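Local coordinates for protein putative invasin (Yersinia pseudotuberculosis IP 31758, PDB 5N40) that probably serves as an invasin-type adhesin, its immunoglobulin-like domains carrying a C-type lectin-like domain for attachment to host cells, at residues A[83-88]-A[92-97]; A[234-237]-A[242-245]; A[143-148]-A[182-187]; A[220-225]-A[247-252]. The protein carries 1 engineered substitution. All coordinates share one frame; numbering follows the deposited sequence. Where two conformers were deposited one is given.

Contact 1: residues A[83-88]-A[92-97]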
loop_
_atom_site.group_PDB
_atom_site.type_symbol
_atom_site.label_atom_id
_atom_site.label_comp_id
_atom_site.label_asym_id
_atom_site.label_seq_id
_atom_site.Cartn_x
_atom_site.Cartn_y
_atom_site.Cartn_z
ATOM N N LEU A 83 8.166 -16.633 -33.517
ATOM C CA LEU A 83 8.688 -17.937 -33.897
ATOM C C LEU A 83 9.543 -17.794 -35.145
ATOM O O LEU A 83 9.133 -17.132 -36.103
ATOM C CB LEU A 83 7.545 -18.915 -34.163
ATOM C CG LEU A 83 6.547 -19.107 -33.020
ATOM C CD1 LEU A 83 5.289 -19.808 -33.520
ATOM C CD2 LEU A 83 7.185 -19.901 -31.917
ATOM N N SER A 84 10.715 -18.425 -35.141
ATOM C CA SER A 84 11.580 -18.463 -36.314
ATOM C C SER A 84 11.943 -19.906 -36.634
ATOM O O SER A 84 11.770 -20.814 -35.816
ATOM C CB SER A 84 12.858 -17.643 -36.113
ATOM O OG SER A 84 13.723 -18.272 -35.190
ATOM N N VAL A 85 12.443 -20.112 -37.849
ATOM C CA VAL A 85 12.748 -21.446 -38.346
ATOM C C VAL A 85 14.082 -21.408 -39.080
ATOM O O VAL A 85 14.384 -20.445 -39.792
ATOM C CB VAL A 85 11.619 -21.964 -39.267
ATOM C CG1 VAL A 85 11.301 -20.951 -40.346
ATOM C CG2 VAL A 85 11.985 -23.308 -39.876
ATOM N N ASN A 86 14.885 -22.454 -38.896
ATOM C CA ASN A 86 16.098 -22.616 -39.681
ATOM C C ASN A 86 16.203 -24.066 -40.140
ATOM O O ASN A 86 15.626 -24.977 -39.537
ATOM C CB ASN A 86 17.365 -22.174 -38.907
ATOM C CG ASN A 86 17.568 -22.918 -37.607
ATOM O OD1 ASN A 86 17.994 -24.071 -37.598
ATOM N ND2 ASN A 86 17.302 -22.243 -36.489
ATOM N N VAL A 87 16.927 -24.256 -41.238
ATOM C CA VAL A 87 17.109 -25.552 -41.878
ATOM C C VAL A 87 18.605 -25.749 -42.045
ATOM O O VAL A 87 19.277 -24.897 -42.637
ATOM C CB VAL A 87 16.403 -25.622 -43.243
ATOM C CG1 VAL A 87 16.603 -26.987 -43.887
ATOM C CG2 VAL A 87 14.920 -25.290 -43.102
ATOM N N ASP A 88 19.132 -26.850 -41.514
ATOM C CA ASP A 88 20.576 -27.079 -41.510
ATOM C C ASP A 88 21.309 -25.900 -40.871
ATOM O O ASP A 88 22.408 -25.540 -41.282
ATOM C CB ASP A 88 21.116 -27.318 -42.925
ATOM C CG ASP A 88 20.571 -28.577 -43.566
ATOM O OD1 ASP A 88 20.396 -29.590 -42.856
ATOM O OD2 ASP A 88 20.337 -28.542 -44.791
ATOM N N LEU A 92 15.498 -19.698 -42.387
ATOM C CA LEU A 92 14.533 -19.695 -43.480
ATOM C C LEU A 92 13.619 -18.493 -43.282
ATOM O O LEU A 92 12.811 -18.467 -42.347
ATOM C CB LEU A 92 13.734 -20.995 -43.517
ATOM C CG LEU A 92 12.659 -21.062 -44.599
ATOM C CD1 LEU A 92 13.293 -21.145 -45.977
ATOM C CD2 LEU A 92 11.720 -22.236 -44.357
ATOM N N GLY A 93 13.739 -17.510 -44.168
ATOM C CA GLY A 93 13.097 -16.226 -43.971
ATOM C C GLY A 93 11.623 -16.210 -44.304
ATOM O O GLY A 93 11.143 -15.301 -44.985
ATOM N N THR A 94 10.888 -17.208 -43.831
ATOM C CA THR A 94 9.447 -17.171 -43.987
ATOM C C THR A 94 8.850 -16.212 -42.957
ATOM O O THR A 94 9.480 -15.864 -41.952
ATOM C CB THR A 94 8.858 -18.580 -43.850
ATOM O OG1 THR A 94 7.439 -18.533 -44.041
ATOM C CG2 THR A 94 9.174 -19.177 -42.481
ATOM N N THR A 95 7.636 -15.759 -43.232
ATOM C CA THR A 95 6.964 -14.847 -42.317
ATOM C C THR A 95 6.885 -15.472 -40.923
ATOM O O THR A 95 6.483 -16.636 -40.794
ATOM C CB THR A 95 5.560 -14.521 -42.820
ATOM O OG1 THR A 95 5.632 -14.035 -44.169
ATOM C CG2 THR A 95 4.913 -13.469 -41.931
ATOM N N PRO A 96 7.248 -14.747 -39.864
ATOM C CA PRO A 96 7.216 -15.360 -38.531
ATOM C C PRO A 96 5.784 -15.509 -38.042
ATOM O O PRO A 96 4.980 -14.580 -38.132
ATOM C CB PRO A 96 8.013 -14.380 -37.656
ATOM C CG PRO A 96 8.283 -13.161 -38.512
ATOM C CD PRO A 96 7.477 -13.297 -39.776
ATOM N N ALA A 97 5.467 -16.691 -37.537
ATOM C CA ALA A 97 4.228 -16.865 -36.806
ATOM C C ALA A 97 4.380 -16.256 -35.421
ATOM O O ALA A 97 5.489 -16.111 -34.902
ATOM C CB ALA A 97 3.863 -18.344 -36.696
HETATM O O HOH W 1 12.764 -17.754 -39.596
#
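Val-85 and Thr-94 meet methyl to methyl, their side chains crossing at about a right angle. CG1 of Val-85 lies 3.5 Å from CG2 of Thr-94, closer than two carbons normally sit, so the packing here is tight. Both methyls are wedged between their own backbone N and carbonyl carbon: for Val-85 chi1 of 52° swings CG1 round toward the partner strand, and for Thr-94 a chi1 of -178° sends OG1 the other way, to the carbonyl of Ser-12. The same Val-85 CG1 also touches CB of Leu-92 at 4.0 Å, so one methyl serves two residues of 92-97. Further along, Leu-83 turns CD1 onto CB of Ala-97 at 3.8 Å, while CB of Pro-96 comes against the carbonyl oxygen of Leu-83. This is a beta hairpin of the immunoglobulin-like domain that lies nearest the N-terminus, and Leu-83, Val-85 and Leu-92 also pack on strand 28-34 as part of the domain core. At the turn end Leu-92 N gives a nearly straight bond to Val-85 O (2.9 Å, 170° at the hydrogen); at the other end Leu-83 N reaches Ala-97 O at 3.1 Å. Between these bonds the second strand bows away, turning through an inverse gamma turn centred on Gly-93. Water 1 spans the gap, accepting from Val-85 N at 3.0 Å and bonded to Leu-92 O at 2.8 Å, in place of a direct strand-to-strand link.

Contact 2: residues A[234-237]-A[242-245]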
loop_
_atom_site.group_PDB
_atom_site.type_symbol
_atom_site.label_atom_id
_atom_site.label_comp_id
_atom_site.label_asym_id
_atom_site.label_seq_id
_atom_site.Cartn_x
_atom_site.Cartn_y
_atom_site.Cartn_z
ATOM N N ALA A 234 -0.350 9.861 23.092
ATOM C CA ALA A 234 0.051 9.414 24.424
ATOM C C ALA A 234 -1.121 9.519 25.393
ATOM O O ALA A 234 -1.733 10.581 25.536
ATOM C CB ALA A 234 1.223 10.247 24.938
ATOM N N GLU A 235 -1.421 8.413 26.077
ATOM C CA GLU A 235 -2.507 8.429 27.055
ATOM C C GLU A 235 -2.097 9.184 28.311
ATOM O O GLU A 235 -2.921 9.871 28.926
ATOM C CB GLU A 235 -2.915 7.006 27.423
ATOM C CG GLU A 235 -3.531 6.205 26.288
ATOM C CD GLU A 235 -4.916 6.686 25.880
ATOM O OE1 GLU A 235 -5.543 7.451 26.644
ATOM O OE2 GLU A 235 -5.380 6.296 24.787
ATOM N N THR A 236 -0.846 9.009 28.730
ATOM C CA THR A 236 -0.247 9.743 29.835
ATOM C C THR A 236 1.186 10.104 29.464
ATOM O O THR A 236 1.795 9.490 28.583
ATOM C CB THR A 236 -0.237 8.923 31.140
ATOM O OG1 THR A 236 0.613 7.778 30.984
ATOM C CG2 THR A 236 -1.636 8.455 31.512
ATOM N N LEU A 237 1.723 11.110 30.152
ATOM C CA LEU A 237 3.139 11.437 30.103
ATOM C C LEU A 237 3.638 11.620 31.531
ATOM O O LEU A 237 2.882 12.018 32.416
ATOM C CB LEU A 237 3.404 12.713 29.298
ATOM C CG LEU A 237 2.977 12.720 27.823
ATOM C CD1 LEU A 237 3.031 14.141 27.284
ATOM C CD2 LEU A 237 3.863 11.802 26.992
ATOM N N VAL A 242 5.722 12.875 38.316
ATOM C CA VAL A 242 4.386 13.434 38.147
ATOM C C VAL A 242 3.846 12.917 36.821
ATOM O O VAL A 242 4.536 12.991 35.799
ATOM C CB VAL A 242 4.403 14.975 38.185
ATOM C CG1 VAL A 242 2.983 15.539 38.111
ATOM C CG2 VAL A 242 5.102 15.470 39.453
ATOM N N THR A 243 2.634 12.368 36.846
ATOM C CA THR A 243 2.013 11.760 35.675
ATOM C C THR A 243 0.830 12.610 35.231
ATOM O O THR A 243 0.010 13.018 36.057
ATOM C CB THR A 243 1.559 10.327 35.971
ATOM O OG1 THR A 243 2.702 9.519 36.275
ATOM C CG2 THR A 243 0.833 9.718 34.774
ATOM N N PHE A 244 0.747 12.861 33.924
ATOM C CA PHE A 244 -0.236 13.764 33.338
ATOM C C PHE A 244 -1.077 13.003 32.318
ATOM O O PHE A 244 -0.532 12.284 31.479
ATOM C CB PHE A 244 0.451 14.950 32.648
ATOM C CG PHE A 244 1.438 15.701 33.515
ATOM C CD1 PHE A 244 2.740 15.230 33.690
ATOM C CD2 PHE A 244 1.085 16.900 34.110
ATOM C CE1 PHE A 244 3.648 15.928 34.460
ATOM C CE2 PHE A 244 1.998 17.599 34.884
ATOM C CZ PHE A 244 3.277 17.112 35.052
ATOM N N LYS A 245 -2.396 13.179 32.378
ATOM C CA LYS A 245 -3.314 12.510 31.456
ATOM C C LYS A 245 -3.563 13.384 30.233
ATOM O O LYS A 245 -3.623 14.614 30.333
ATOM C CB LYS A 245 -4.636 12.207 32.166
ATOM C CG LYS A 245 -5.522 11.180 31.477
ATOM C CD LYS A 245 -6.873 11.076 32.182
ATOM C CE LYS A 245 -7.649 9.841 31.754
ATOM N NZ LYS A 245 -7.785 9.764 30.266
HETATM O O HOH W 2 -5.360 8.504 29.232
#
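Glu-235 begins the contact with Lys-245, just where the chain enters a two-stranded antiparallel hairpin of the C-type lectin-like domain. Its carbonyl oxygen and its carboxylate OE1 both accept from water 2, each at 2.8 Å, and that water in turn accepts from Lys-245 NZ at 2.9 Å. The two opposite charges are thus joined through water, while OE1 also forms a salt bridge with Arg-246 and the lysine has a cation-pi partner in Tyr-248. Next comes Thr-236, a non-hydrogen-bonded pair with Lys-245 on the same face of the sheet. Its CA points a hydrogen at Phe-244 O, 3.0 Å away, and its CB rests on CG2 of Thr-243, which chi1 of -63° has placed anti to the threonine's own N. Leu-237 pairs with Phe-244 on the other face, where both side chains pack on Leu-290 of helix 284-293. Here the backbones close a hydrogen-bonded pair: Leu-237 N to Phe-244 O at 2.9 Å, and Phe-244 N to Leu-237 O at 2.7 Å. That last oxygen also lies in the plane of the phenyl ring, at its edge, 3.5 Å from CD1 of Phe-244.

Contact 3: residues A[143-148]-A[182-187]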
loop_
_atom_site.group_PDB
_atom_site.type_symbol
_atom_site.label_atom_id
_atom_site.label_comp_id
_atom_site.label_asym_id
_atom_site.label_seq_id
_atom_site.Cartn_x
_atom_site.Cartn_y
_atom_site.Cartn_z
ATOM N N MET A 143 2.133 -7.204 -11.128
ATOM C CA MET A 143 1.235 -6.696 -10.099
ATOM C C MET A 143 1.278 -5.176 -10.062
ATOM O O MET A 143 2.335 -4.570 -10.269
ATOM C CB MET A 143 1.624 -7.248 -8.722
ATOM C CG MET A 143 0.462 -7.369 -7.742
ATOM S SD MET A 143 -0.741 -8.639 -8.187
ATOM C CE MET A 143 0.277 -10.111 -8.201
ATOM N N THR A 144 0.124 -4.563 -9.787
ATOM C CA THR A 144 0.037 -3.135 -9.503
ATOM C C THR A 144 -0.806 -2.938 -8.249
ATOM O O THR A 144 -1.505 -3.849 -7.794
ATOM C CB THR A 144 -0.576 -2.331 -10.656
ATOM O OG1 THR A 144 -1.937 -2.721 -10.828
ATOM C CG2 THR A 144 0.199 -2.541 -11.954
ATOM N N PHE A 145 -0.740 -1.733 -7.691
ATOM C CA PHE A 145 -1.518 -1.369 -6.515
ATOM C C PHE A 145 -2.286 -0.080 -6.768
ATOM O O PHE A 145 -1.794 0.838 -7.428
ATOM C CB PHE A 145 -0.628 -1.189 -5.275
ATOM C CG PHE A 145 0.052 -2.446 -4.840
ATOM C CD1 PHE A 145 -0.610 -3.365 -4.041
ATOM C CD2 PHE A 145 1.343 -2.724 -5.241
ATOM C CE1 PHE A 145 0.006 -4.527 -3.643
ATOM C CE2 PHE A 145 1.967 -3.889 -4.838
ATOM C CZ PHE A 145 1.289 -4.795 -4.043
ATOM N N GLU A 146 -3.485 -0.013 -6.194
ATOM C CA GLU A 146 -4.361 1.141 -6.353
ATOM C C GLU A 146 -5.083 1.431 -5.047
ATOM O O GLU A 146 -5.672 0.528 -4.446
ATOM C CB GLU A 146 -5.381 0.893 -7.472
ATOM C CG GLU A 146 -6.200 2.115 -7.836
ATOM C CD GLU A 146 -7.111 1.878 -9.023
ATOM O OE1 GLU A 146 -7.366 0.703 -9.361
ATOM O OE2 GLU A 146 -7.575 2.872 -9.611
ATOM N N GLN A 147 -5.035 2.688 -4.608
ATOM C CA GLN A 147 -5.877 3.128 -3.503
ATOM C C GLN A 147 -7.318 3.227 -3.983
ATOM O O GLN A 147 -7.598 3.935 -4.952
ATOM C CB GLN A 147 -5.379 4.474 -2.969
ATOM C CG GLN A 147 -6.265 5.098 -1.893
ATOM C CD GLN A 147 -7.372 5.978 -2.453
ATOM O OE1 GLN A 147 -8.551 5.616 -2.421
ATOM N NE2 GLN A 147 -6.998 7.157 -2.943
ATOM N N VAL A 148 -8.230 2.506 -3.325
ATOM C CA VAL A 148 -9.631 2.476 -3.730
ATOM C C VAL A 148 -10.581 2.981 -2.653
ATOM O O VAL A 148 -11.778 3.122 -2.931
ATOM C CB VAL A 148 -10.060 1.062 -4.193
ATOM C CG1 VAL A 148 -9.278 0.632 -5.430
ATOM C CG2 VAL A 148 -9.899 0.044 -3.069
ATOM N N GLY A 182 5.282 -17.507 -5.983
ATOM C CA GLY A 182 4.041 -16.808 -6.230
ATOM C C GLY A 182 3.765 -15.657 -5.290
ATOM O O GLY A 182 2.617 -15.205 -5.203
ATOM N N GLN A 183 4.782 -15.155 -4.593
ATOM C CA GLN A 183 4.602 -14.114 -3.592
ATOM C C GLN A 183 5.290 -12.817 -4.004
ATOM O O GLN A 183 6.351 -12.825 -4.636
ATOM C CB GLN A 183 5.139 -14.570 -2.230
ATOM C CG GLN A 183 4.507 -15.840 -1.715
ATOM C CD GLN A 183 4.892 -16.123 -0.273
ATOM O OE1 GLN A 183 5.533 -15.298 0.378
ATOM N NE2 GLN A 183 4.509 -17.292 0.228
ATOM N N LEU A 184 4.659 -11.703 -3.651
ATOM C CA LEU A 184 5.242 -10.371 -3.784
ATOM C C LEU A 184 5.048 -9.662 -2.454
ATOM O O LEU A 184 3.906 -9.457 -2.031
ATOM C CB LEU A 184 4.575 -9.586 -4.918
ATOM C CG LEU A 184 4.872 -8.085 -4.987
ATOM C CD1 LEU A 184 6.349 -7.844 -5.214
ATOM C CD2 LEU A 184 4.038 -7.419 -6.076
ATOM N N THR A 185 6.146 -9.287 -1.801
ATOM C CA THR A 185 6.082 -8.583 -0.522
ATOM C C THR A 185 6.658 -7.183 -0.684
ATOM O O THR A 185 7.753 -7.011 -1.235
ATOM C CB THR A 185 6.823 -9.342 0.581
ATOM O OG1 THR A 185 6.175 -10.601 0.819
ATOM C CG2 THR A 185 6.824 -8.549 1.887
ATOM N N VAL A 186 5.917 -6.186 -0.193
ATOM C CA VAL A 186 6.304 -4.788 -0.316
ATOM C C VAL A 186 6.149 -4.106 1.037
ATOM O O VAL A 186 5.430 -4.575 1.925
ATOM C CB VAL A 186 5.475 -4.048 -1.389
ATOM C CG1 VAL A 186 5.645 -4.722 -2.746
ATOM C CG2 VAL A 186 4.002 -3.990 -1.002
ATOM N N SER A 187 6.836 -2.975 1.171
ATOM C CA SER A 187 6.826 -2.172 2.385
ATOM C C SER A 187 5.919 -0.965 2.180
ATOM O O SER A 187 6.142 -0.163 1.262
ATOM C CB SER A 187 8.243 -1.731 2.741
ATOM O OG SER A 187 8.250 -1.019 3.960
#
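Leu-184 lays its CD2 methyl against both Met-143 and Phe-145. The methyl is 3.6 Å from CB of Met-143, and in the conformer given the two side chains slide past each other in opposite directions. The same CD2 reaches CE2 of Phe-145 at 4.3 Å, approaching the ring obliquely. One residue pair further along, Phe-145 and Val-186 come at each other from opposite directions, and CZ of the ring, its far corner, meets CG2 of the valine at 4.2 Å. Leu-184 gets its methyl there by carrying CG anti to the backbone N (chi1 168°). Phe-145 holds CG beside its own N, and from there its ring extends toward the other strand.

Behind this first shell lie the two sheets of an immunoglobulin-like beta sandwich. Strand 142-151 belongs to one and strand 183-189 to the other; the axes of the two short segments pass 10.2 Å apart at an angle of 41°, so side chains rather than backbones bridge the distance. Phe-174 meets the Phe-145 ring edge-to-face and also touches Val-186, while Leu-125 and Val-127 of strand 123-131 and Ile-166 of strand 165-166 pack around the ring. Since methyl, methylene and aromatic carbons make up the whole contact, it depends on shape and burial, with no directional bond to fix the spacing of the sheets at this point.

Contact 4: residues A[220-225]-A[247-252]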
loop_
_atom_site.group_PDB
_atom_site.type_symbol
_atom_site.label_atom_id
_atom_site.label_comp_id
_atom_site.label_asym_id
_atom_site.label_seq_id
_atom_site.Cartn_x
_atom_site.Cartn_y
_atom_site.Cartn_z
ATOM N N THR A 220 -1.755 12.918 16.722
ATOM C CA THR A 220 -2.589 13.972 17.280
ATOM C C THR A 220 -4.031 13.547 17.513
ATOM O O THR A 220 -4.866 14.397 17.845
ATOM C CB THR A 220 -2.550 15.214 16.384
ATOM O OG1 THR A 220 -2.731 14.857 15.006
ATOM C CG2 THR A 220 -1.231 15.946 16.549
ATOM N N SER A 221 -4.344 12.257 17.366
ATOM C CA SER A 221 -5.653 11.731 17.698
ATOM C C SER A 221 -5.530 10.654 18.768
ATOM O O SER A 221 -4.605 9.833 18.722
ATOM C CB SER A 221 -6.343 11.129 16.462
ATOM O OG SER A 221 -6.834 12.142 15.608
ATOM N N PRO A 222 -6.441 10.610 19.728
ATOM C CA PRO A 222 -6.377 9.536 20.725
ATOM C C PRO A 222 -6.834 8.207 20.139
ATOM O O PRO A 222 -7.639 8.154 19.202
ATOM C CB PRO A 222 -7.316 10.020 21.827
ATOM C CG PRO A 222 -8.294 10.895 21.131
ATOM C CD PRO A 222 -7.590 11.504 19.945
ATOM N N ASP A 223 -6.300 7.122 20.708
ATOM C CA ASP A 223 -6.688 5.767 20.317
ATOM C C ASP A 223 -7.968 5.424 21.068
ATOM O O ASP A 223 -7.972 4.726 22.086
ATOM C CB ASP A 223 -5.577 4.767 20.609
ATOM C CG ASP A 223 -5.915 3.360 20.125
ATOM O OD1 ASP A 223 -6.858 3.209 19.317
ATOM O OD2 ASP A 223 -5.236 2.401 20.555
ATOM N N SER A 224 -9.068 5.962 20.556
ATOM C CA SER A 224 -10.393 5.790 21.131
ATOM C C SER A 224 -11.370 5.502 20.006
ATOM O O SER A 224 -11.297 6.122 18.945
ATOM C CB SER A 224 -10.847 7.042 21.887
ATOM O OG SER A 224 -12.252 7.036 22.067
ATOM N N ALA A 225 -12.291 4.566 20.236
ATOM C CA ALA A 225 -13.312 4.295 19.232
ATOM C C ALA A 225 -14.185 5.516 18.958
ATOM O O ALA A 225 -14.866 5.554 17.926
ATOM C CB ALA A 225 -14.179 3.111 19.670
ATOM N N PRO A 247 -5.678 15.274 27.385
ATOM C CA PRO A 247 -6.998 15.907 27.484
ATOM C C PRO A 247 -8.096 14.982 26.981
ATOM O O PRO A 247 -7.861 14.044 26.214
ATOM C CB PRO A 247 -6.871 17.156 26.605
ATOM C CG PRO A 247 -5.721 16.889 25.704
ATOM C CD PRO A 247 -4.788 15.995 26.463
ATOM N N TYR A 248 -9.316 15.271 27.428
ATOM C CA TYR A 248 -10.487 14.476 27.086
ATOM C C TYR A 248 -11.111 14.958 25.785
ATOM O O TYR A 248 -11.196 16.165 25.531
ATOM C CB TYR A 248 -11.542 14.564 28.194
ATOM C CG TYR A 248 -11.245 13.765 29.439
ATOM C CD1 TYR A 248 -11.558 12.417 29.512
ATOM C CD2 TYR A 248 -10.679 14.366 30.559
ATOM C CE1 TYR A 248 -11.303 11.683 30.656
ATOM C CE2 TYR A 248 -10.419 13.640 31.701
ATOM C CZ TYR A 248 -10.737 12.298 31.745
ATOM O OH TYR A 248 -10.491 11.563 32.878
ATOM N N LEU A 249 -11.568 14.008 24.973
ATOM C CA LEU A 249 -12.472 14.343 23.884
ATOM C C LEU A 249 -13.795 14.847 24.445
ATOM O O LEU A 249 -14.230 14.443 25.524
ATOM C CB LEU A 249 -12.736 13.125 22.996
ATOM C CG LEU A 249 -11.580 12.579 22.156
ATOM C CD1 LEU A 249 -11.980 11.246 21.516
ATOM C CD2 LEU A 249 -11.161 13.571 21.088
ATOM N N ALA A 250 -14.438 15.739 23.693
ATOM C CA ALA A 250 -15.784 16.170 24.053
ATOM C C ALA A 250 -16.710 14.970 24.216
ATOM O O ALA A 250 -17.525 14.920 25.146
ATOM C CB ALA A 250 -16.318 17.132 22.994
ATOM N N ALA A 251 -16.579 13.983 23.330
ATOM C CA ALA A 251 -17.397 12.778 23.405
ATOM C C ALA A 251 -17.117 11.961 24.660
ATOM O O ALA A 251 -17.949 11.130 25.039
ATOM C CB ALA A 251 -17.169 11.919 22.157
ATOM N N GLU A 252 -15.967 12.163 25.303
ATOM C CA GLU A 252 -15.646 11.496 26.561
ATOM C C GLU A 252 -16.168 12.240 27.786
ATOM O O GLU A 252 -16.276 11.636 28.863
ATOM C CB GLU A 252 -14.127 11.314 26.682
ATOM C CG GLU A 252 -13.575 10.231 25.764
ATOM C CD GLU A 252 -12.056 10.182 25.706
ATOM O OE1 GLU A 252 -11.418 11.252 25.689
ATOM O OE2 GLU A 252 -11.497 9.062 25.659
HETATM O O HOH W 3 -13.002 7.040 24.513
#
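The Pro-222 ring turns its CG corner into the fork of Leu-249 in the C-type lectin-like domain, and the carboxylate of Glu-252 lies beside Leu-249. CG of the proline is 3.7 Å from CD1 of Leu-249 and 3.9 Å from CD2; the side chains cross obliquely, with one ring carbon touching both branches. Leucine chi1 of -68° sets CG beside its own N and points the fork at the proline. At the carboxylate, OE1 of Glu-252 takes the N-H of Leu-249 at 2.9 Å on its anti side, 16° out of the plane, and OE2 forms a salt bridge with Arg-246.

Both segments are loops of this domain, flanking the hairpin 236-239/242-245 in sequence. Trp-267 of strand 265-269 touches both Pro-222 and Leu-249, making a small apolar cluster of the three.

Residues 249-252 form a turn closed by Glu-252 N on Leu-249 O at 2.9 Å, so the glutamate grips Leu-249 twice, once by backbone and once by side chain, and its carboxylate is held in place. Ser-224 approaches the same carboxylate indirectly: its OG, which also accepts from Gln-226 N, is 4.2 Å from OE2 of Glu-252, too far for a direct bond. Water 3 fills in, accepting from Ser-224 OG at 2.6 Å and donating to Glu-252 OE2 at 2.8 Å.

Along the chain the order is contact 1, contact 3, then contact 4 with contact 2 nested in the loop it closes. Contact 1 is a hairpin in one immunoglobulin-like domain; contact 3 joins the two sheets of the next, its centre about 40 Å from that of contact 1. Contacts 2 and 4 share the C-type lectin-like domain, centres about 14 Å apart, and meet where Glu-235 packs near Asp-223; Arg-246 serves a glutamate in each. Contacts 1 and 2 lie about 78 Å apart between centres, on opposite sides of the chain's centre. The domains thus follow one another as an elongated rod, consistent with presenting the lectin-like end away from the bacterium.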